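Local atomic coordinates of SusD homolog (Bacteroides thetaiotaomicron VPI-5482, PDB entry 3FDH), a protein that probably binds glycans at the cell surface as a lipoprotein of the SusD/RagB family, serving nutrient uptake across the outer membrane. Residues A[116-121]-A[330-335]; A[202-207]-A[431-436]; A[209-214]-A[442-447]; A[225-230]-A[336-341]. All coordinates share one frame; numbering follows the deposited sequence.

Overall arrangement
The four contacts bring parts of a largely helical SusD-like chain together across more than a hundred residues each. First partners come in the order 116-121, 202-207, 209-214 and 225-230; the second partners follow as 330-335, 336-341, 431-436 and 442-447. Interactions 1 and 2, with centres about 9 Å apart, each lie about 8 Å from the centre of the chain and meet at Arg-204. Interaction 4, centred about 12 Å from interaction 2, is tied to it by the salt bridge from Arg-204 to Glu-337. Interactions 2 and 3 share helix 431-443, interaction 3 lying farther out at its end. Helix 191-208, through Arg-204, thus links interactions 1, 2 and 4 in the core of the fold.

Interaction 1: residues A[116-121]-A[330-335]; sequences AAYNCA and TLLMSY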
loop_
_atom_site.group_PDB
_atom_site.type_symbol
_atom_site.label_atom_id
_atom_site.label_comp_id
_atom_site.label_asym_id
_atom_site.label_seq_id
_atom_site.Cartn_x
_atom_site.Cartn_y
_atom_site.Cartn_z
ATOM N N ALA A 116 -0.548 -13.873 -8.049
ATOM C CA ALA A 116 -0.331 -13.480 -9.464
ATOM C C ALA A 116 -1.159 -12.210 -9.711
ATOM O O ALA A 116 -0.709 -11.253 -10.328
ATOM C CB ALA A 116 -0.734 -14.585 -10.420
ATOM N N ALA A 117 -2.383 -12.240 -9.203
ATOM C CA ALA A 117 -3.312 -11.133 -9.360
ATOM C C ALA A 117 -2.728 -9.905 -8.707
ATOM O O ALA A 117 -2.765 -8.804 -9.250
ATOM C CB ALA A 117 -4.682 -11.468 -8.733
ATOM N N TYR A 118 -2.171 -10.124 -7.533
ATOM C CA TYR A 118 -1.658 -9.024 -6.718
ATOM C C TYR A 118 -0.525 -8.319 -7.414
ATOM O O TYR A 118 -0.455 -7.093 -7.441
ATOM C CB TYR A 118 -1.228 -9.518 -5.325
ATOM C CG TYR A 118 -1.129 -8.423 -4.299
ATOM C CD1 TYR A 118 -0.028 -7.579 -4.258
ATOM C CD2 TYR A 118 -2.120 -8.244 -3.361
ATOM C CE1 TYR A 118 0.078 -6.561 -3.310
ATOM C CE2 TYR A 118 -2.021 -7.244 -2.414
ATOM C CZ TYR A 118 -0.911 -6.410 -2.384
ATOM O OH TYR A 118 -0.827 -5.410 -1.428
ATOM N N ASN A 119 0.350 -9.118 -8.003
ATOM C CA ASN A 119 1.526 -8.571 -8.688
ATOM C C ASN A 119 1.173 -7.939 -10.018
ATOM O O ASN A 119 1.760 -6.925 -10.415
ATOM C CB ASN A 119 2.621 -9.617 -8.807
ATOM C CG ASN A 119 3.317 -9.845 -7.478
ATOM O OD1 ASN A 119 4.070 -8.990 -7.003
ATOM N ND2 ASN A 119 3.032 -10.973 -6.850
ATOM N N CYS A 120 0.169 -8.497 -10.678
ATOM C CA CYS A 120 -0.287 -7.893 -11.932
ATOM C C CYS A 120 -0.844 -6.527 -11.659
ATOM O O CYS A 120 -0.683 -5.590 -12.444
ATOM C CB CYS A 120 -1.364 -8.733 -12.617
ATOM S SG CYS A 120 -0.706 -10.236 -13.434
ATOM N N ALA A 121 -1.503 -6.416 -10.529
ATOM C CA ALA A 121 -2.128 -5.141 -10.130
ATOM C C ALA A 121 -1.065 -4.097 -9.849
ATOM O O ALA A 121 -1.206 -2.922 -10.202
ATOM C CB ALA A 121 -2.999 -5.342 -8.904
ATOM N N THR A 330 3.710 -6.463 7.506
ATOM C CA THR A 330 3.422 -5.873 6.226
ATOM C C THR A 330 2.008 -6.306 5.885
ATOM O O THR A 330 1.699 -7.495 5.799
ATOM C CB THR A 330 4.384 -6.306 5.106
ATOM O OG1 THR A 330 5.692 -5.798 5.376
ATOM C CG2 THR A 330 3.891 -5.788 3.766
ATOM N N LEU A 331 1.151 -5.313 5.715
ATOM C CA LEU A 331 -0.264 -5.548 5.408
ATOM C C LEU A 331 -0.487 -5.501 3.870
ATOM O O LEU A 331 -0.465 -4.438 3.230
ATOM C CB LEU A 331 -1.158 -4.557 6.186
ATOM C CG LEU A 331 -1.012 -4.598 7.707
ATOM C CD1 LEU A 331 -1.988 -3.594 8.373
ATOM C CD2 LEU A 331 -1.163 -5.994 8.206
ATOM N N LEU A 332 -0.649 -6.691 3.279
ATOM C CA LEU A 332 -0.954 -6.826 1.844
ATOM C C LEU A 332 -2.342 -6.263 1.629
ATOM O O LEU A 332 -2.639 -5.693 0.581
ATOM C CB LEU A 332 -0.824 -8.235 1.317
ATOM C CG LEU A 332 0.609 -8.767 1.206
ATOM C CD1 LEU A 332 0.631 -10.180 0.559
ATOM C CD2 LEU A 332 1.502 -7.835 0.401
HETATM N N MSE A 333 -3.183 -6.419 2.648
HETATM C CA MSE A 333 -4.481 -5.755 2.633
HETATM C C MSE A 333 -5.062 -5.821 4.007
HETATM O O MSE A 333 -5.224 -6.917 4.576
HETATM C CB MSE A 333 -5.428 -6.318 1.566
HETATM C CG MSE A 333 -6.629 -5.355 1.321
HETATM SE SE MSE A 333 -8.086 -6.107 0.273
HETATM C CE MSE A 333 -9.383 -4.731 0.699
ATOM N N SER A 334 -5.317 -4.628 4.549
ATOM C CA SER A 334 -5.825 -4.487 5.911
ATOM C C SER A 334 -7.329 -4.538 6.065
ATOM O O SER A 334 -8.114 -4.281 5.150
ATOM C CB SER A 334 -5.306 -3.214 6.528
ATOM O OG SER A 334 -5.830 -2.081 5.863
ATOM N N TYR A 335 -7.723 -4.895 7.289
ATOM C CA TYR A 335 -9.113 -4.888 7.620
ATOM C C TYR A 335 -9.635 -3.466 7.530
ATOM O O TYR A 335 -10.731 -3.224 7.019
ATOM C CB TYR A 335 -9.342 -5.450 9.012
ATOM C CG TYR A 335 -10.765 -5.337 9.532
ATOM C CD1 TYR A 335 -11.818 -6.018 8.949
ATOM C CD2 TYR A 335 -11.046 -4.556 10.655
ATOM C CE1 TYR A 335 -13.107 -5.883 9.441
ATOM C CE2 TYR A 335 -12.320 -4.451 11.166
ATOM C CZ TYR A 335 -13.341 -5.105 10.568
ATOM O OH TYR A 335 -14.602 -4.985 11.127
#
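Tyr-118, on helix 106-127, meets Leu-332 with the far end of its phenol, and its OH donates a hydrogen bond to the backbone O of Leu-332 at 2.7 Å. The hydroxyl arrives in the carbonyl plane, on a lone pair, with a C=O...O angle of 121°; the acceptor in turn sits at the ring edge, in the plane of the ring. With CG opposite the backbone N across the CA-CB bond (chi1 -161°), the ring extends from its helix toward the chain at Leu-332. This short polar link is the tight part of the contact.

The chain turns a corner at Leu-332. Leu-332 and Met-333, a selenomethionine, both face Ala-238 of the antiparallel strand 238-240, a classic beta bulge, and Ser-334 then takes the N-cap of helix 335-348 and bonds to Glu-337 N.

The apolar part is looser: the CD2 branch of Leu-332 comes within 4.0 Å of Tyr-118 CZ, and the two side chains pass at a slant. Neither residue has a solvent side, since both are buried, and Ala-37 of helix 21-37 touches both. Arg-204 of helix 191-208 adds only weak hydrogen bonds, from NH2 to Leu-332 O and from NH1 to Tyr-118 OH.

Interaction 2: residues A[202-207]-A[431-436]; sequences KARYTM and ATETYN
Arg-204 and Glu-433 face each other between helix 191-208 and helix 431-443, their side chains sliding past one another in opposite directions. The guanidinium and carboxylate planes are only 12° apart and lie stacked, with Glu-433 OE1 about 3.5 Å above the guanidinium plane and displaced toward its rim. Arg-204 runs out extended from CA and bends at chi3 (-78°), which turns its guanidinium to present a face to the acid. Glu-433 has CG anti to its backbone N and kinks at chi2 (64°), laying its carboxylate alongside the arginine chain, where OE2 comes within 3.4 Å of Arg-204 CG. The salt bridge, 3.5 Å from Arg-204 NE to Glu-433 OE2, is one of charge alone, because no N-H points at the oxygen.

Directed bonds come from other partners. Asn-436, one turn on, donates from ND2 to Glu-433 OE1 at 3.0 Å, approaching from above the carboxylate plane. Arg-208 NH1 forms a salt bridge with Glu-433 OE2, and Arg-204 NH2 forms one with Glu-337 OE1. Since the carboxylates of Glu-337 and Glu-433 also lie close together, the two arginines probably offset their mutual repulsion in this buried network.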
loop_
_atom_site.group_PDB
_atom_site.type_symbol
_atom_site.label_atom_id
_atom_site.label_comp_id
_atom_site.label_asym_id
_atom_site.label_seq_id
_atom_site.Cartn_x
_atom_site.Cartn_y
_atom_site.Cartn_z
ATOM N N LYS A 202 -11.002 -8.334 -4.769
ATOM C CA LYS A 202 -12.047 -8.023 -5.721
ATOM C C LYS A 202 -12.703 -6.700 -5.363
ATOM O O LYS A 202 -13.078 -5.925 -6.219
ATOM C CB LYS A 202 -13.103 -9.139 -5.845
ATOM C CG LYS A 202 -12.562 -10.339 -6.663
ATOM C CD LYS A 202 -13.601 -11.346 -7.110
ATOM C CE LYS A 202 -14.366 -10.833 -8.280
ATOM N NZ LYS A 202 -15.235 -11.859 -8.878
ATOM N N ALA A 203 -12.819 -6.418 -4.091
ATOM C CA ALA A 203 -13.411 -5.147 -3.672
ATOM C C ALA A 203 -12.453 -4.025 -4.036
ATOM O O ALA A 203 -12.832 -3.020 -4.654
ATOM C CB ALA A 203 -13.717 -5.149 -2.196
ATOM N N ARG A 204 -11.185 -4.196 -3.664
ATOM C CA ARG A 204 -10.176 -3.153 -3.930
ATOM C C ARG A 204 -10.128 -2.812 -5.396
ATOM O O ARG A 204 -10.094 -1.645 -5.806
ATOM C CB ARG A 204 -8.779 -3.621 -3.487
ATOM C CG ARG A 204 -7.630 -2.730 -3.974
ATOM C CD ARG A 204 -6.252 -3.337 -3.620
ATOM N NE ARG A 204 -5.829 -3.151 -2.218
ATOM C CZ ARG A 204 -4.625 -3.505 -1.779
ATOM N NH1 ARG A 204 -3.758 -4.083 -2.600
ATOM N NH2 ARG A 204 -4.264 -3.255 -0.548
ATOM N N TYR A 205 -10.154 -3.846 -6.208
ATOM C CA TYR A 205 -9.952 -3.685 -7.666
ATOM C C TYR A 205 -11.207 -3.224 -8.392
ATOM O O TYR A 205 -11.128 -2.565 -9.419
ATOM C CB TYR A 205 -9.392 -4.948 -8.321
ATOM C CG TYR A 205 -8.072 -5.419 -7.723
ATOM C CD1 TYR A 205 -7.060 -4.520 -7.383
ATOM C CD2 TYR A 205 -7.816 -6.771 -7.562
ATOM C CE1 TYR A 205 -5.860 -4.977 -6.843
ATOM C CE2 TYR A 205 -6.612 -7.239 -7.048
ATOM C CZ TYR A 205 -5.649 -6.352 -6.673
ATOM O OH TYR A 205 -4.478 -6.857 -6.146
ATOM N N THR A 206 -12.363 -3.560 -7.825
ATOM C CA THR A 206 -13.625 -3.081 -8.374
ATOM C C THR A 206 -13.699 -1.564 -8.184
ATOM O O THR A 206 -14.010 -0.797 -9.120
ATOM C CB THR A 206 -14.842 -3.807 -7.767
ATOM O OG1 THR A 206 -14.748 -5.209 -8.095
ATOM C CG2 THR A 206 -16.169 -3.216 -8.314
HETATM N N MSE A 207 -13.386 -1.124 -6.977
HETATM C CA MSE A 207 -13.421 0.317 -6.700
HETATM C C MSE A 207 -12.338 1.016 -7.511
HETATM O O MSE A 207 -12.504 2.151 -7.972
HETATM C CB MSE A 207 -13.257 0.604 -5.210
HETATM C CG MSE A 207 -13.449 2.076 -4.905
HETATM SE SE MSE A 207 -15.253 2.632 -5.077
HETATM C CE MSE A 207 -15.640 1.852 -3.420
ATOM N N ALA A 431 1.141 2.938 1.847
ATOM C CA ALA A 431 1.293 4.179 1.074
ATOM C C ALA A 431 1.061 3.833 -0.360
ATOM O O ALA A 431 0.533 4.611 -1.165
ATOM C CB ALA A 431 2.668 4.816 1.269
ATOM N N THR A 432 1.465 2.622 -0.674
ATOM C CA THR A 432 1.334 2.130 -2.050
ATOM C C THR A 432 -0.135 2.284 -2.475
ATOM O O THR A 432 -0.495 2.899 -3.485
ATOM C CB THR A 432 1.759 0.637 -2.098
ATOM O OG1 THR A 432 3.183 0.543 -1.917
ATOM C CG2 THR A 432 1.394 -0.019 -3.402
ATOM N N GLU A 433 -1.003 1.729 -1.663
ATOM C CA GLU A 433 -2.445 1.770 -1.952
ATOM C C GLU A 433 -3.019 3.197 -1.798
ATOM O O GLU A 433 -3.898 3.597 -2.532
ATOM C CB GLU A 433 -3.176 0.723 -1.106
ATOM C CG GLU A 433 -4.665 0.614 -1.323
ATOM C CD GLU A 433 -5.051 0.165 -2.725
ATOM O OE1 GLU A 433 -4.197 -0.282 -3.489
ATOM O OE2 GLU A 433 -6.256 0.229 -3.036
ATOM N N THR A 434 -2.510 3.972 -0.855
ATOM C CA THR A 434 -3.018 5.353 -0.675
ATOM C C THR A 434 -2.772 6.208 -1.883
ATOM O O THR A 434 -3.590 7.046 -2.265
ATOM C CB THR A 434 -2.438 6.004 0.493
ATOM O OG1 THR A 434 -2.950 5.320 1.642
ATOM C CG2 THR A 434 -2.856 7.490 0.540
ATOM N N TYR A 435 -1.667 5.881 -2.521
ATOM C CA TYR A 435 -1.253 6.564 -3.758
ATOM C C TYR A 435 -2.171 6.206 -4.955
ATOM O O TYR A 435 -2.489 7.056 -5.785
ATOM C CB TYR A 435 0.191 6.233 -4.032
ATOM C CG TYR A 435 0.711 6.747 -5.331
ATOM C CD1 TYR A 435 0.960 8.118 -5.520
ATOM C CD2 TYR A 435 1.035 5.875 -6.341
ATOM C CE1 TYR A 435 1.449 8.583 -6.714
ATOM C CE2 TYR A 435 1.539 6.323 -7.517
ATOM C CZ TYR A 435 1.761 7.673 -7.705
ATOM O OH TYR A 435 2.285 8.041 -8.902
ATOM N N ASN A 436 -2.645 4.975 -4.981
ATOM C CA ASN A 436 -3.676 4.560 -5.931
ATOM C C ASN A 436 -4.953 5.336 -5.651
ATOM O O ASN A 436 -5.539 5.891 -6.555
ATOM C CB ASN A 436 -3.979 3.074 -5.860
ATOM C CG ASN A 436 -2.833 2.220 -6.339
ATOM O OD1 ASN A 436 -2.121 2.606 -7.283
ATOM N ND2 ASN A 436 -2.633 1.054 -5.685
#

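Interaction 3: residues A[209-214]-A[442-447]; sequences LINRSS and KGLNEN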
loop_
_atom_site.group_PDB
_atom_site.type_symbol
_atom_site.label_atom_id
_atom_site.label_comp_id
_atom_site.label_asym_id
_atom_site.label_seq_id
_atom_site.Cartn_x
_atom_site.Cartn_y
_atom_site.Cartn_z
ATOM N N LEU A 209 -11.406 0.680 -10.502
ATOM C CA LEU A 209 -11.768 0.949 -11.912
ATOM C C LEU A 209 -13.077 1.705 -12.104
ATOM O O LEU A 209 -13.598 1.813 -13.197
ATOM C CB LEU A 209 -11.872 -0.345 -12.686
ATOM C CG LEU A 209 -10.703 -1.321 -12.678
ATOM C CD1 LEU A 209 -10.964 -2.390 -13.734
ATOM C CD2 LEU A 209 -9.375 -0.660 -12.906
ATOM N N ILE A 210 -13.578 2.218 -11.014
ATOM C CA ILE A 210 -14.907 2.854 -10.980
ATOM C C ILE A 210 -15.086 3.972 -11.996
ATOM O O ILE A 210 -16.147 4.127 -12.569
ATOM C CB ILE A 210 -15.261 3.364 -9.553
ATOM C CG1 ILE A 210 -16.775 3.576 -9.423
ATOM C CG2 ILE A 210 -14.454 4.634 -9.191
ATOM C CD1 ILE A 210 -17.583 2.299 -9.582
ATOM N N ASN A 211 -14.039 4.759 -12.197
ATOM C CA ASN A 211 -14.113 5.862 -13.145
ATOM C C ASN A 211 -14.517 5.394 -14.525
ATOM O O ASN A 211 -15.125 6.128 -15.315
ATOM C CB ASN A 211 -12.752 6.568 -13.205
ATOM C CG ASN A 211 -12.769 7.836 -14.025
ATOM O OD1 ASN A 211 -13.784 8.529 -14.108
ATOM N ND2 ASN A 211 -11.620 8.182 -14.589
ATOM N N ARG A 212 -14.199 4.135 -14.797
ATOM C CA ARG A 212 -14.401 3.553 -16.110
ATOM C C ARG A 212 -15.688 2.732 -16.212
ATOM O O ARG A 212 -16.019 2.173 -17.252
ATOM C CB ARG A 212 -13.213 2.679 -16.487
ATOM C CG ARG A 212 -11.946 3.418 -16.737
ATOM C CD ARG A 212 -12.088 4.271 -18.013
ATOM N NE ARG A 212 -10.845 4.985 -18.282
ATOM C CZ ARG A 212 -10.586 5.654 -19.388
ATOM N NH1 ARG A 212 -11.495 5.781 -20.346
ATOM N NH2 ARG A 212 -9.410 6.219 -19.523
ATOM N N SER A 213 -16.435 2.713 -15.132
ATOM C CA SER A 213 -17.637 1.877 -15.062
ATOM C C SER A 213 -18.830 2.332 -15.878
ATOM O O SER A 213 -19.064 3.524 -16.062
ATOM C CB SER A 213 -18.076 1.729 -13.610
ATOM O OG SER A 213 -19.217 0.912 -13.514
ATOM N N SER A 214 -19.575 1.345 -16.379
ATOM C CA SER A 214 -20.792 1.602 -17.152
ATOM C C SER A 214 -21.993 1.544 -16.237
ATOM O O SER A 214 -23.105 1.816 -16.644
ATOM C CB SER A 214 -20.978 0.580 -18.283
ATOM O OG SER A 214 -19.984 0.717 -19.283
ATOM N N LYS A 442 -8.124 11.842 -8.245
ATOM C CA LYS A 442 -7.756 12.778 -9.293
ATOM C C LYS A 442 -8.541 12.546 -10.584
ATOM O O LYS A 442 -9.086 13.491 -11.177
ATOM C CB LYS A 442 -6.268 12.724 -9.633
ATOM C CG LYS A 442 -5.433 13.519 -8.733
ATOM C CD LYS A 442 -3.954 13.623 -9.188
ATOM C CE LYS A 442 -3.740 14.495 -10.393
ATOM N NZ LYS A 442 -4.014 15.942 -10.230
ATOM N N GLY A 443 -8.595 11.285 -11.007
ATOM C CA GLY A 443 -9.334 10.922 -12.200
ATOM C C GLY A 443 -10.820 11.216 -12.078
ATOM O O GLY A 443 -11.474 11.517 -13.062
ATOM N N LEU A 444 -11.327 11.198 -10.852
ATOM C CA LEU A 444 -12.743 11.463 -10.550
ATOM C C LEU A 444 -12.970 12.960 -10.283
ATOM O O LEU A 444 -14.059 13.403 -9.977
ATOM C CB LEU A 444 -13.195 10.657 -9.322
ATOM C CG LEU A 444 -13.171 9.146 -9.490
ATOM C CD1 LEU A 444 -13.492 8.406 -8.190
ATOM C CD2 LEU A 444 -14.150 8.768 -10.611
ATOM N N ASN A 445 -11.898 13.710 -10.425
ATOM C CA ASN A 445 -11.856 15.144 -10.139
ATOM C C ASN A 445 -12.307 15.498 -8.760
ATOM O O ASN A 445 -13.105 16.410 -8.555
ATOM C CB ASN A 445 -12.647 15.975 -11.125
ATOM C CG ASN A 445 -12.263 17.403 -11.057
ATOM O OD1 ASN A 445 -11.193 17.727 -10.527
ATOM N ND2 ASN A 445 -13.119 18.288 -11.573
ATOM N N GLU A 446 -11.796 14.742 -7.808
ATOM C CA GLU A 446 -12.056 14.956 -6.388
ATOM C C GLU A 446 -10.763 15.418 -5.719
ATOM O O GLU A 446 -9.682 14.886 -5.966
ATOM C CB GLU A 446 -12.584 13.694 -5.749
ATOM C CG GLU A 446 -13.985 13.303 -6.296
ATOM C CD GLU A 446 -14.442 11.899 -5.920
ATOM O OE1 GLU A 446 -13.625 11.089 -5.425
ATOM O OE2 GLU A 446 -15.636 11.601 -6.169
ATOM N N ASN A 447 -10.912 16.414 -4.869
ATOM C CA ASN A 447 -9.784 17.054 -4.188
ATOM C C ASN A 447 -10.019 16.977 -2.683
ATOM O O ASN A 447 -10.304 18.002 -2.072
ATOM C CB ASN A 447 -9.693 18.566 -4.550
ATOM C CG ASN A 447 -9.646 18.868 -6.078
ATOM O OD1 ASN A 447 -10.299 18.227 -6.909
ATOM N ND2 ASN A 447 -8.897 19.907 -6.427
#
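Leu-444 touches two residues, one with each methyl: an apolar contact to Ile-210 and a van der Waals contact to the amide side chain of Asn-211. CD1 lies against Ile-210 CG2 at 4.0 Å, the two side chains crossing at about a right angle. CD2 packs alongside Asn-211, 3.7 Å from its CB and 3.5 Å from its OD1, as these side chains run past each other in opposite directions. Asn-211 holds CG anti to the backbone N (chi1 -173°), which carries its amide over the last turn of helix 431-443.

Polar approaches are weaker: Asn-211 ND2 stands 3.7 Å from Gly-443 O, and no hydrogen bond crosses between the segments.

Each backbone instead holds its own shape. A short 3-10 turn that includes Asn-211 and Arg-212 follows helix 191-208, while helix 431-443 ends in a Schellman motif, in which Asn-445 takes a positive phi (55°). Beyond the contact, Ile-210 also packs on Tyr-220 of helix 216-228, and Arg-212 forms a cation-pi contact with Trp-493.

Two chain turns at helix ends therefore meet mainly by van der Waals contact through one leucine, with no hydrogen bond between the two segments, and the fit here depends on shape.

Interaction 4: residues A[225-230]-A[336-341]; sequences DYVSKS and HELMFL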
loop_
_atom_site.group_PDB
_atom_site.type_symbol
_atom_site.label_atom_id
_atom_site.label_comp_id
_atom_site.label_asym_id
_atom_site.label_seq_id
_atom_site.Cartn_x
_atom_site.Cartn_y
_atom_site.Cartn_z
ATOM N N ASP A 225 -20.799 -6.558 -1.524
ATOM C CA ASP A 225 -20.949 -8.014 -1.508
ATOM C C ASP A 225 -19.599 -8.686 -1.237
ATOM O O ASP A 225 -19.493 -9.577 -0.401
ATOM C CB ASP A 225 -21.526 -8.492 -2.843
ATOM C CG ASP A 225 -21.700 -9.994 -2.917
ATOM O OD1 ASP A 225 -22.225 -10.615 -1.975
ATOM O OD2 ASP A 225 -21.349 -10.548 -3.968
ATOM N N TYR A 226 -18.587 -8.231 -1.953
ATOM C CA TYR A 226 -17.232 -8.782 -1.817
ATOM C C TYR A 226 -16.728 -8.553 -0.392
ATOM O O TYR A 226 -16.114 -9.422 0.199
ATOM C CB TYR A 226 -16.250 -8.152 -2.802
ATOM C CG TYR A 226 -16.607 -8.387 -4.251
ATOM C CD1 TYR A 226 -17.273 -9.537 -4.648
ATOM C CD2 TYR A 226 -16.238 -7.481 -5.229
ATOM C CE1 TYR A 226 -17.608 -9.742 -5.975
ATOM C CE2 TYR A 226 -16.562 -7.703 -6.566
ATOM C CZ TYR A 226 -17.232 -8.819 -6.923
ATOM O OH TYR A 226 -17.531 -9.003 -8.258
ATOM N N VAL A 227 -16.992 -7.372 0.142
ATOM C CA VAL A 227 -16.609 -7.078 1.528
ATOM C C VAL A 227 -17.258 -8.063 2.472
ATOM O O VAL A 227 -16.657 -8.505 3.456
ATOM C CB VAL A 227 -17.005 -5.640 1.965
ATOM C CG1 VAL A 227 -16.931 -5.484 3.460
ATOM C CG2 VAL A 227 -16.130 -4.593 1.275
ATOM N N SER A 228 -18.512 -8.388 2.191
ATOM C CA SER A 228 -19.258 -9.267 3.088
ATOM C C SER A 228 -18.652 -10.663 3.104
ATOM O O SER A 228 -18.829 -11.427 4.026
ATOM C CB SER A 228 -20.749 -9.359 2.708
ATOM O OG SER A 228 -20.966 -10.112 1.501
ATOM N N LYS A 229 -17.917 -10.968 2.065
ATOM C CA LYS A 229 -17.307 -12.284 1.936
ATOM C C LYS A 229 -15.813 -12.245 2.238
ATOM O O LYS A 229 -15.078 -13.211 1.986
ATOM C CB LYS A 229 -17.570 -12.835 0.535
ATOM C CG LYS A 229 -19.047 -13.181 0.298
ATOM C CD LYS A 229 -19.311 -13.710 -1.112
ATOM C CE LYS A 229 -20.783 -14.114 -1.309
ATOM N NZ LYS A 229 -21.765 -12.993 -1.158
ATOM N N SER A 230 -15.383 -11.122 2.803
ATOM C CA SER A 230 -13.990 -10.925 3.134
ATOM C C SER A 230 -13.729 -10.876 4.631
ATOM O O SER A 230 -14.451 -11.472 5.416
ATOM C CB SER A 230 -13.494 -9.688 2.431
ATOM O OG SER A 230 -12.089 -9.557 2.529
ATOM N N HIS A 336 -8.817 -2.507 7.956
ATOM C CA HIS A 336 -9.265 -1.104 7.933
ATOM C C HIS A 336 -9.494 -0.666 6.508
ATOM O O HIS A 336 -10.471 0.013 6.236
ATOM C CB HIS A 336 -8.416 -0.078 8.748
ATOM C CG HIS A 336 -6.947 -0.120 8.501
ATOM N ND1 HIS A 336 -6.107 -0.998 9.172
ATOM C CD2 HIS A 336 -6.157 0.631 7.691
ATOM C CE1 HIS A 336 -4.864 -0.790 8.759
ATOM N NE2 HIS A 336 -4.874 0.176 7.845
ATOM N N GLU A 337 -8.600 -1.059 5.609
ATOM C CA GLU A 337 -8.778 -0.697 4.195
ATOM C C GLU A 337 -10.107 -1.256 3.695
ATOM O O GLU A 337 -10.858 -0.603 2.973
ATOM C CB GLU A 337 -7.650 -1.208 3.279
ATOM C CG GLU A 337 -7.989 -0.961 1.842
ATOM C CD GLU A 337 -7.036 -1.557 0.822
ATOM O OE1 GLU A 337 -5.897 -1.983 1.129
ATOM O OE2 GLU A 337 -7.477 -1.651 -0.318
ATOM N N LEU A 338 -10.419 -2.461 4.108
ATOM C CA LEU A 338 -11.657 -3.096 3.623
ATOM C C LEU A 338 -12.885 -2.334 4.141
ATOM O O LEU A 338 -13.906 -2.175 3.469
ATOM C CB LEU A 338 -11.701 -4.567 4.049
ATOM C CG LEU A 338 -12.829 -5.400 3.472
ATOM C CD1 LEU A 338 -12.556 -5.721 2.025
ATOM C CD2 LEU A 338 -13.010 -6.675 4.348
HETATM N N MSE A 339 -12.767 -1.837 5.341
HETATM C CA MSE A 339 -13.899 -1.102 5.953
HETATM C C MSE A 339 -14.055 0.269 5.339
HETATM O O MSE A 339 -15.168 0.809 5.295
HETATM C CB MSE A 339 -13.776 -1.014 7.485
HETATM C CG MSE A 339 -13.875 -2.387 8.198
HETATM SE SE MSE A 339 -15.534 -3.341 7.837
HETATM C CE MSE A 339 -15.099 -4.397 6.406
ATOM N N PHE A 340 -12.940 0.811 4.857
ATOM C CA PHE A 340 -12.931 2.103 4.162
ATOM C C PHE A 340 -13.519 1.936 2.771
ATOM O O PHE A 340 -14.132 2.854 2.206
ATOM C CB PHE A 340 -11.542 2.735 4.104
ATOM C CG PHE A 340 -11.121 3.410 5.380
ATOM C CD1 PHE A 340 -11.783 4.561 5.831
ATOM C CD2 PHE A 340 -10.053 2.934 6.114
ATOM C CE1 PHE A 340 -11.424 5.188 7.014
ATOM C CE2 PHE A 340 -9.696 3.557 7.308
ATOM C CZ PHE A 340 -10.379 4.711 7.738
ATOM N N LEU A 341 -13.353 0.743 2.222
ATOM C CA LEU A 341 -13.942 0.445 0.919
ATOM C C LEU A 341 -15.428 0.343 1.084
ATOM O O LEU A 341 -16.225 0.829 0.278
ATOM C CB LEU A 341 -13.359 -0.826 0.303
ATOM C CG LEU A 341 -12.007 -0.687 -0.388
ATOM C CD1 LEU A 341 -11.297 -2.036 -0.598
ATOM C CD2 LEU A 341 -12.240 0.060 -1.686
#
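No flat group lies between Val-227 and Leu-338, which meet chiefly through methyl groups. The nearby rings turn to other partners: Tyr-226 rests against Tyr-199, Lys-202 and Thr-206 of helix 191-208, and Phe-340 is taken up by helices 354-379 and 412-423. The centre of the contact is accordingly aliphatic.

Val-227 straddles two neighbours with its two branches. Its CG2 touches Leu-338 CD1 at 3.8 Å, the side chains passing in opposite directions, while its CG1 reaches the CE methyl of Met-339, a selenomethionine, at 3.6 Å. The CB of Met-339 heads away from helix 216-228, but bends at chi2 (-58°) and chi3 (93°) fold the chain back, and its terminal methyl completes the touch. The backbones come near here, with 6.7 Å between the CA atoms of Val-227 and Leu-338.

Ser-230, just past the end of helix 216-228, borders the other branch of the leucine. Leu-338 CD2 is 3.6 Å from Ser-230 CB and 3.5 Å from Ser-230 OG. That hydroxyl is hydrogen-bonded to the backbone O of Lys-196, so its polar need is met on helix 191-208 while Leu-338 offers it only methyl surface. All four residues are buried.

Leu-338 also packs on Phe-231 and on Met-333 of the beta bulge opposite Ala-238, and Leu-341 touches Met-207. The contact thus brings helices 216-228 and 335-348 together beside helix 191-208, with helix 354-379 adjoining Met-339 through Ala-360.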